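Local coordinates for protein Cry37AA1 (Bacillus thuringiensis, PDB 4RHZ) that binds calcium and pairs with Cry23Aa1 as the C2-fold component of a binary complex, probably acting with that aerolysin-family partner as a two-part insecticidal toxin, at residues 19-24 and 50-54; 26-32 and 72-78. All blocks are in the same frame, centred on the assembly; numbering follows the deposited sequence.

Interaction 1 (19-24 and 50-54); sequences GGPEPY and TPERS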
ATOM      1  N   GLY B  19      -3.713  20.684  15.614  1.00 73.92           N
ATOM      2  CA  GLY B  19      -2.623  20.741  14.630  1.00 71.17           C
ATOM      3  C   GLY B  19      -1.647  19.576  14.833  1.00 69.16           C
ATOM      4  O   GLY B  19      -2.053  18.450  15.181  1.00 69.26           O
ATOM      5  N   GLY B  20      -0.357  19.852  14.666  1.00 66.54           N
ATOM      6  CA  GLY B  20       0.656  18.801  14.689  1.00 62.25           C
ATOM      7  C   GLY B  20       1.169  18.470  16.073  1.00 58.98           C
ATOM      8  O   GLY B  20       0.870  19.149  17.054  1.00 58.92           O
ATOM      9  N   PRO B  21       1.963  17.408  16.167  1.00 56.53           N
ATOM     10  CA  PRO B  21       2.561  17.161  17.469  1.00 53.85           C
ATOM     11  C   PRO B  21       3.790  18.070  17.745  1.00 51.67           C
ATOM     12  O   PRO B  21       4.250  18.819  16.844  1.00 50.06           O
ATOM     13  CB  PRO B  21       2.907  15.667  17.420  1.00 53.77           C
ATOM     14  CG  PRO B  21       2.717  15.225  16.014  1.00 54.82           C
ATOM     15  CD  PRO B  21       2.350  16.405  15.168  1.00 56.30           C
ATOM     16  N   GLU B  22       4.278  18.021  18.990  1.00 48.72           N
ATOM     17  CA  GLU B  22       5.431  18.792  19.418  1.00 47.37           C
ATOM     18  C   GLU B  22       6.566  17.891  19.884  1.00 44.49           C
ATOM     19  O   GLU B  22       6.905  17.828  21.073  1.00 43.03           O
ATOM     20  CB  GLU B  22       5.011  19.814  20.474  1.00 47.47           C
ATOM     21  CG  GLU B  22       4.353  20.999  19.767  1.00 53.65           C
ATOM     22  CD  GLU B  22       3.010  21.373  20.359  1.00 59.84           C
ATOM     23  OE1 GLU B  22       2.030  21.422  19.564  1.00 61.35           O
ATOM     24  OE2 GLU B  22       2.952  21.603  21.602  1.00 58.91           O
ATOM     25  N   PRO B  23       7.148  17.160  18.934  1.00 42.94           N
ATOM     26  CA  PRO B  23       8.046  16.089  19.427  1.00 41.64           C
ATOM     27  C   PRO B  23       9.346  16.672  19.997  1.00 41.06           C
ATOM     28  O   PRO B  23       9.878  17.627  19.410  1.00 40.77           O
ATOM     29  CB  PRO B  23       8.342  15.299  18.152  1.00 41.74           C
ATOM     30  CG  PRO B  23       8.165  16.291  17.037  1.00 42.34           C
ATOM     31  CD  PRO B  23       6.988  17.137  17.470  1.00 40.79           C
ATOM     32  N   TYR B  24       9.828  16.158  21.128  1.00 38.65           N
ATOM     33  CA  TYR B  24      11.199  16.418  21.507  1.00 38.11           C
ATOM     34  C   TYR B  24      11.918  15.097  21.758  1.00 37.42           C
ATOM     35  O   TYR B  24      11.284  14.094  22.098  1.00 38.69           O
ATOM     36  CB  TYR B  24      11.303  17.275  22.765  1.00 37.87           C
ATOM     37  CG  TYR B  24      10.804  16.614  24.041  1.00 39.37           C
ATOM     38  CD1 TYR B  24      11.688  15.959  24.902  1.00 39.75           C
ATOM     39  CD2 TYR B  24       9.445  16.682  24.413  1.00 39.00           C
ATOM     40  CE1 TYR B  24      11.244  15.361  26.097  1.00 42.10           C
ATOM     41  CE2 TYR B  24       8.986  16.092  25.611  1.00 37.16           C
ATOM     42  CZ  TYR B  24       9.875  15.422  26.436  1.00 43.08           C
ATOM     43  OH  TYR B  24       9.420  14.825  27.625  1.00 46.15           O
ATOM     44  N   THR B  50       8.157  23.951  22.712  1.00 63.92           N
ATOM     45  CA  THR B  50       8.683  22.949  21.773  1.00 61.92           C
ATOM     46  C   THR B  50       7.991  23.151  20.423  1.00 60.10           C
ATOM     47  O   THR B  50       6.779  23.330  20.369  1.00 60.80           O
ATOM     48  CB  THR B  50       8.554  21.494  22.309  1.00 61.76           C
ATOM     49  OG1 THR B  50       9.239  21.372  23.572  1.00 62.12           O
ATOM     50  CG2 THR B  50       9.125  20.479  21.320  1.00 60.98           C
ATOM     51  N   PRO B  51       8.768  23.191  19.340  1.00 58.09           N
ATOM     52  CA  PRO B  51       8.157  23.394  18.021  1.00 56.90           C
ATOM     53  C   PRO B  51       7.194  22.288  17.523  1.00 56.68           C
ATOM     54  O   PRO B  51       7.348  21.079  17.837  1.00 55.70           O
ATOM     55  CB  PRO B  51       9.354  23.497  17.068  1.00 56.90           C
ATOM     56  CG  PRO B  51      10.591  23.515  17.912  1.00 55.57           C
ATOM     57  CD  PRO B  51      10.244  23.137  19.302  1.00 57.29           C
ATOM     58  N   GLU B  52       6.194  22.744  16.761  1.00 55.80           N
ATOM     59  CA  GLU B  52       5.269  21.888  16.062  1.00 54.92           C
ATOM     60  C   GLU B  52       6.058  21.259  14.926  1.00 53.76           C
ATOM     61  O   GLU B  52       6.796  21.941  14.212  1.00 53.65           O
ATOM     62  CB  GLU B  52       4.060  22.685  15.517  1.00 54.93           C
ATOM     63  CG  GLU B  52       2.996  21.796  14.798  1.00 57.17           C
ATOM     64  CD  GLU B  52       1.721  22.571  14.292  1.00 61.44           C
ATOM     65  OE1 GLU B  52       1.259  22.265  13.161  1.00 63.55           O
ATOM     66  OE2 GLU B  52       1.170  23.440  15.019  1.00 59.11           O
ATOM     67  N   ARG B  53       5.923  19.949  14.766  1.00 51.74           N
ATOM     68  CA  ARG B  53       6.652  19.287  13.720  1.00 49.79           C
ATOM     69  C   ARG B  53       5.894  18.067  13.316  1.00 48.08           C
ATOM     70  O   ARG B  53       5.744  17.141  14.108  1.00 48.30           O
ATOM     71  CB  ARG B  53       8.081  18.924  14.197  1.00 49.76           C
ATOM     72  CG  ARG B  53       8.952  18.249  13.131  1.00 51.31           C
ATOM     73  CD  ARG B  53       9.451  19.214  12.068  1.00 56.39           C
ATOM     74  NE  ARG B  53      10.109  20.326  12.720  1.00 62.85           N
ATOM     75  CZ  ARG B  53      10.860  21.252  12.125  1.00 69.36           C
ATOM     76  NH1 ARG B  53      11.116  21.207  10.803  1.00 71.54           N
ATOM     77  NH2 ARG B  53      11.381  22.221  12.879  1.00 69.10           N
ATOM     78  N   SER B  54       5.408  18.035  12.090  1.00 46.78           N
ATOM     79  CA  SER B  54       4.760  16.810  11.653  0.50 46.61           C
ATOM     80  C   SER B  54       5.655  16.005  10.677  1.00 46.43           C
ATOM     81  O   SER B  54       5.652  14.774  10.712  1.00 46.04           O
ATOM     82  CB  SER B  54       3.287  17.047  11.184  0.50 46.30           C
ATOM     83  OG  SER B  54       3.160  17.380   9.817  0.50 43.77           O
TER
HETATM   84  O   HOH W   1       9.850  19.610  17.583  1.00 52.57           O

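Interaction 2 (26-32 and 72-78); sequences YIKAYLT and QMCFYGD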
ATOM      1  N   TYR B  26      15.288  12.624  20.303  1.00 32.60           N
ATOM      2  CA  TYR B  26      16.213  12.404  19.202  1.00 30.55           C
ATOM      3  C   TYR B  26      15.768  11.182  18.412  1.00 29.76           C
ATOM      4  O   TYR B  26      15.037  10.348  18.928  1.00 28.39           O
ATOM      5  CB  TYR B  26      17.687  12.212  19.749  1.00 30.14           C
ATOM      6  CG  TYR B  26      17.869  10.976  20.631  1.00 31.03           C
ATOM      7  CD1 TYR B  26      18.031   9.686  20.054  1.00 26.97           C
ATOM      8  CD2 TYR B  26      17.837  11.072  22.021  1.00 30.85           C
ATOM      9  CE1 TYR B  26      18.168   8.546  20.852  1.00 29.84           C
ATOM     10  CE2 TYR B  26      18.023   9.906  22.853  1.00 30.19           C
ATOM     11  CZ  TYR B  26      18.147   8.669  22.237  1.00 32.73           C
ATOM     12  OH  TYR B  26      18.292   7.523  22.977  1.00 37.45           O
ATOM     13  N   ILE B  27      16.258  11.067  17.182  1.00 29.40           N
ATOM     14  CA  ILE B  27      16.215   9.845  16.408  1.00 29.02           C
ATOM     15  C   ILE B  27      17.628   9.645  15.817  1.00 30.19           C
ATOM     16  O   ILE B  27      18.303  10.612  15.341  1.00 30.37           O
ATOM     17  CB  ILE B  27      15.146   9.899  15.265  1.00 29.87           C
ATOM     18  CG1 ILE B  27      13.719  10.065  15.865  1.00 29.54           C
ATOM     19  CG2 ILE B  27      15.201   8.641  14.327  1.00 27.78           C
ATOM     20  CD1 ILE B  27      12.730  10.720  14.868  1.00 28.08           C
ATOM     21  N   LYS B  28      18.086   8.408  15.846  1.00 29.42           N
ATOM     22  CA  LYS B  28      19.428   8.096  15.367  1.00 30.68           C
ATOM     23  C   LYS B  28      19.382   6.937  14.416  1.00 29.97           C
ATOM     24  O   LYS B  28      18.471   6.139  14.465  1.00 31.16           O
ATOM     25  CB  LYS B  28      20.330   7.702  16.522  1.00 29.47           C
ATOM     26  CG  LYS B  28      20.601   8.871  17.451  1.00 34.37           C
ATOM     27  CD  LYS B  28      21.504   8.423  18.595  1.00 37.49           C
ATOM     28  CE  LYS B  28      21.677   9.548  19.603  1.00 41.86           C
ATOM     29  NZ  LYS B  28      22.540   9.069  20.740  1.00 47.26           N
ATOM     30  N   ALA B  29      20.404   6.836  13.603  1.00 29.29           N
ATOM     31  CA  ALA B  29      20.557   5.754  12.679  1.00 29.47           C
ATOM     32  C   ALA B  29      21.977   5.146  12.814  1.00 28.77           C
ATOM     33  O   ALA B  29      22.898   5.801  13.370  1.00 27.38           O
ATOM     34  CB  ALA B  29      20.383   6.311  11.302  1.00 28.88           C
ATOM     35  N   TYR B  30      22.159   3.960  12.242  1.00 27.85           N
ATOM     36  CA  TYR B  30      23.483   3.400  12.025  1.00 28.47           C
ATOM     37  C   TYR B  30      23.363   2.425  10.887  1.00 30.03           C
ATOM     38  O   TYR B  30      22.264   1.899  10.636  1.00 31.12           O
ATOM     39  CB  TYR B  30      24.015   2.669  13.303  1.00 27.53           C
ATOM     40  CG  TYR B  30      23.184   1.467  13.833  1.00 28.30           C
ATOM     41  CD1 TYR B  30      23.483   0.186  13.459  1.00 30.77           C
ATOM     42  CD2 TYR B  30      22.175   1.637  14.747  1.00 25.91           C
ATOM     43  CE1 TYR B  30      22.735  -0.913  13.905  1.00 30.36           C
ATOM     44  CE2 TYR B  30      21.454   0.551  15.253  1.00 26.57           C
ATOM     45  CZ  TYR B  30      21.748  -0.723  14.812  1.00 27.42           C
ATOM     46  OH  TYR B  30      21.047  -1.824  15.248  1.00 24.06           O
ATOM     47  N   LEU B  31      24.467   2.115  10.227  1.00 30.57           N
ATOM     48  CA  LEU B  31      24.446   1.106   9.190  1.00 32.48           C
ATOM     49  C   LEU B  31      24.466  -0.323   9.723  1.00 33.64           C
ATOM     50  O   LEU B  31      23.434  -1.039   9.676  1.00 33.41           O
ATOM     51  CB  LEU B  31      25.577   1.321   8.186  1.00 33.00           C
ATOM     52  CG  LEU B  31      25.302   2.394   7.106  1.00 35.43           C
ATOM     53  CD1 LEU B  31      24.590   3.629   7.600  1.00 32.83           C
ATOM     54  CD2 LEU B  31      26.621   2.839   6.375  1.00 35.79           C
ATOM     55  N   THR B  32      25.615  -0.754  10.242  1.00 34.31           N
ATOM     56  CA  THR B  32      25.715  -2.160  10.657  1.00 33.46           C
ATOM     57  C   THR B  32      26.202  -2.304  12.050  1.00 33.18           C
ATOM     58  O   THR B  32      25.978  -3.365  12.669  1.00 32.88           O
ATOM     59  CB  THR B  32      26.599  -2.963   9.738  1.00 33.99           C
ATOM     60  OG1 THR B  32      27.816  -2.262   9.579  1.00 37.66           O
ATOM     61  CG2 THR B  32      25.946  -3.074   8.280  1.00 34.36           C
ATOM     62  N   GLN B  72      21.292  -1.208   3.927  1.00 37.19           N
ATOM     63  CA  GLN B  72      20.695  -1.421   5.244  1.00 35.95           C
ATOM     64  C   GLN B  72      20.858  -0.204   6.144  1.00 34.57           C
ATOM     65  O   GLN B  72      21.926   0.381   6.215  1.00 33.10           O
ATOM     66  CB  GLN B  72      21.384  -2.627   5.945  1.00 35.39           C
ATOM     67  CG  GLN B  72      20.947  -2.948   7.362  1.00 38.34           C
ATOM     68  CD  GLN B  72      21.642  -4.233   7.952  1.00 44.75           C
ATOM     69  OE1 GLN B  72      21.570  -5.342   7.379  1.00 49.93           O
ATOM     70  NE2 GLN B  72      22.320  -4.060   9.080  1.00 41.24           N
ATOM     71  N   MET B  73      19.826   0.120   6.923  1.00 33.40           N
ATOM     72  CA  MET B  73      19.982   1.179   7.855  1.00 32.00           C
ATOM     73  C   MET B  73      19.052   0.899   8.974  1.00 31.62           C
ATOM     74  O   MET B  73      17.940   0.397   8.736  1.00 32.27           O
ATOM     75  CB  MET B  73      19.712   2.494   7.101  1.00 33.44           C
ATOM     76  CG  MET B  73      19.832   3.708   7.952  1.00 36.20           C
ATOM     77  SD  MET B  73      20.731   5.146   7.240  1.00 43.63           S
ATOM     78  CE  MET B  73      21.001   4.950   5.578  1.00 28.31           C
ATOM     79  N   CYS B  74      19.483   1.177  10.209  1.00 29.86           N
ATOM     80  CA  CYS B  74      18.736   0.800  11.358  1.00 28.18           C
ATOM     81  C   CYS B  74      18.421   2.045  12.109  1.00 27.95           C
ATOM     82  O   CYS B  74      19.252   2.930  12.146  1.00 29.57           O
ATOM     83  CB  CYS B  74      19.551  -0.190  12.213  1.00 28.70           C
ATOM     84  SG  CYS B  74      19.892  -1.747  11.351  1.00 31.37           S
ATOM     85  N   PHE B  75      17.235   2.155  12.726  1.00 26.91           N
ATOM     86  CA  PHE B  75      16.831   3.449  13.282  1.00 25.22           C
ATOM     87  C   PHE B  75      16.279   3.226  14.658  1.00 25.86           C
ATOM     88  O   PHE B  75      15.670   2.175  14.917  1.00 26.77           O
ATOM     89  CB  PHE B  75      15.727   4.100  12.422  1.00 24.57           C
ATOM     90  CG  PHE B  75      16.118   4.388  11.008  1.00 24.86           C
ATOM     91  CD1 PHE B  75      15.850   3.466   9.998  1.00 27.46           C
ATOM     92  CD2 PHE B  75      16.703   5.601  10.664  1.00 24.76           C
ATOM     93  CE1 PHE B  75      16.222   3.718   8.658  1.00 27.65           C
ATOM     94  CE2 PHE B  75      17.029   5.921   9.293  1.00 25.22           C
ATOM     95  CZ  PHE B  75      16.835   4.971   8.297  1.00 22.22           C
ATOM     96  N   TYR B  76      16.401   4.215  15.532  1.00 25.75           N
ATOM     97  CA  TYR B  76      15.660   4.178  16.809  1.00 26.11           C
ATOM     98  C   TYR B  76      15.543   5.545  17.350  1.00 25.57           C
ATOM     99  O   TYR B  76      16.281   6.435  16.935  1.00 27.00           O
ATOM    100  CB  TYR B  76      16.389   3.320  17.843  1.00 27.69           C
ATOM    101  CG  TYR B  76      17.776   3.829  18.318  1.00 26.36           C
ATOM    102  CD1 TYR B  76      17.906   4.414  19.555  1.00 27.18           C
ATOM    103  CD2 TYR B  76      18.928   3.664  17.544  1.00 27.89           C
ATOM    104  CE1 TYR B  76      19.139   4.824  20.039  1.00 25.70           C
ATOM    105  CE2 TYR B  76      20.180   4.098  18.012  1.00 27.95           C
ATOM    106  CZ  TYR B  76      20.247   4.652  19.271  1.00 29.78           C
ATOM    107  OH  TYR B  76      21.405   5.083  19.814  1.00 33.70           O
ATOM    108  N   GLY B  77      14.666   5.710  18.317  1.00 26.10           N
ATOM    109  CA  GLY B  77      14.339   7.031  18.761  1.00 25.97           C
ATOM    110  C   GLY B  77      13.903   7.011  20.201  1.00 27.40           C
ATOM    111  O   GLY B  77      13.360   5.992  20.700  1.00 27.28           O
ATOM    112  N   ASP B  78      14.152   8.138  20.859  1.00 27.26           N
ATOM    113  CA  ASP B  78      13.562   8.472  22.131  1.00 30.96           C
ATOM    114  C   ASP B  78      12.777   9.748  21.855  1.00 31.55           C
ATOM    115  O   ASP B  78      13.341  10.847  21.874  1.00 32.44           O
ATOM    116  CB  ASP B  78      14.661   8.820  23.174  1.00 30.02           C
ATOM    117  CG  ASP B  78      14.095   9.021  24.576  1.00 34.21           C
ATOM    118  OD1 ASP B  78      12.873   9.286  24.767  1.00 34.09           O
ATOM    119  OD2 ASP B  78      14.870   8.778  25.525  1.00 38.83           O
TER
HETATM  120  O   HOH W   2      17.365   7.943  25.463  1.00 47.06           O
HETATM  121  O   HOH W   3      21.231   7.081  22.615  1.00 54.32           O

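Interaction 1 (19-24 and 50-54)
Two irregular loops at one end of the C2-fold sandwich meet where Pro21 and Glu22 lie against Pro51, Glu52 and Arg53; the loop 19-24 runs into strand 26-30, and the loop 50-54 leads into strand 55-62. Their end-to-end directions differ by 119°, so this is a crossing of loops and not a strand pair. The central bond runs from Arg53 N to Pro21 O, 2.9 Å, with an N-H...O angle of 165°. The same carbonyl oxygen receives a CA-H...O contact from Glu52 CA at 3.3 Å, and Glu22 CA makes a similar contact with Pro51 O. Glu52 reaches back along Gly20 because its CG stands anti to the backbone N (chi1 -178°) and the chain continues extended; its CG packs on Gly20 CA, and OE1 takes a weak bond from Gly20 N at 3.3 Å. The CD atoms of Pro21 and Pro23 both lie 3.6 Å from Arg53 O, while the Pro23 ring crosses the Arg53 side chain at about a right angle, CG to CB. At the other end the methyl CG2 of Thr50 sits 3.5 Å from Pro23 O. That carbonyl and Pro51 O are joined by one water, which donates to both. Thr50 OG1 is hydrogen-bonded instead to Gly47 O and Trp46 N. Pro21, Pro23 and Arg53 touch Phe12 of strand 4-13, and Pro23, which also packs on Val79 of strand 73-81 and Trp41 of strand 38-43, thereby meets strands of both sheets.

Interaction 2 (26-32 and 72-78)
Tyr26 and Asp78 meet at one end of an antiparallel strand pair, and the end of the tyrosine side chain leans toward the partner strand. Its CB starts on the sheet face shared with Lys28, Tyr30, Cys74, Tyr76 and Asp78; chi1 of 64° sets CG between the backbone N and the carbonyl carbon. Beyond CG, CD2 approaches Asp78 CB, and CE2 comes within 3.5 Å of that CB, which sits over one ring face in a CH-pi contact. Across the ring, CE1 meets Tyr76 CE1 at 3.9 Å, the latter lying at the Tyr26 ring edge. The tip, OH, bonds to two waters: one donates to Asp78 OD2, the other accepts from Lys28 NZ and donates weakly to Tyr76 OH, which is also hydrogen-bonded to Asp37.

Farther along, Lys28 lays its CB over a face of the Tyr76 ring, and the extended chain brings CD to 3.6 Å from Tyr76 OH. Cys74 CB lies over the Tyr30 ring, 3.6 Å from its centroid and 19° off the normal; SG, in disulfide with Cys99, is oblique to it.

Strand axes at 161° and paired bonds at Tyr26-Asp78, Lys28-Tyr76 and Tyr30-Cys74 establish the antiparallel register; Lys28 N to Tyr76 O is 2.9 Å and nearly straight. Past the strand end, Gln72 NE2 reaches Leu31 O at 3.3 Å; NE2 also bonds Thr247 O, and Tyr30 OH bonds Thr247 OG1, of the Cry23Aa1 chain. Strands 38-43 and 89-100 flank this central pair, while on the reverse face Ile27 and Phe75 pack against strand 4-13 of the second sheet, and Met73 touches the same strand.

Interactions 1 and 2 adjoin in sequence, 19-24 leading into strand 26-30, yet their centres lie 20 Å apart and their segments make no other contact. Their segments alternate along the chain, 50-54 falling between 26-32 and 72-78. Interaction 1 is nearer the calcium site: the Pro21 side chain is about 10 Å from the calcium ion and about 7 Å from the side chain of its ligand Asp89, whereas the Asp78 side chain in interaction 2 is about 13 Å from the ion. Neither contact supplies a metal ligand. At its other end, interaction 2 meets the Cry23Aa1 chain, which does not touch interaction 1.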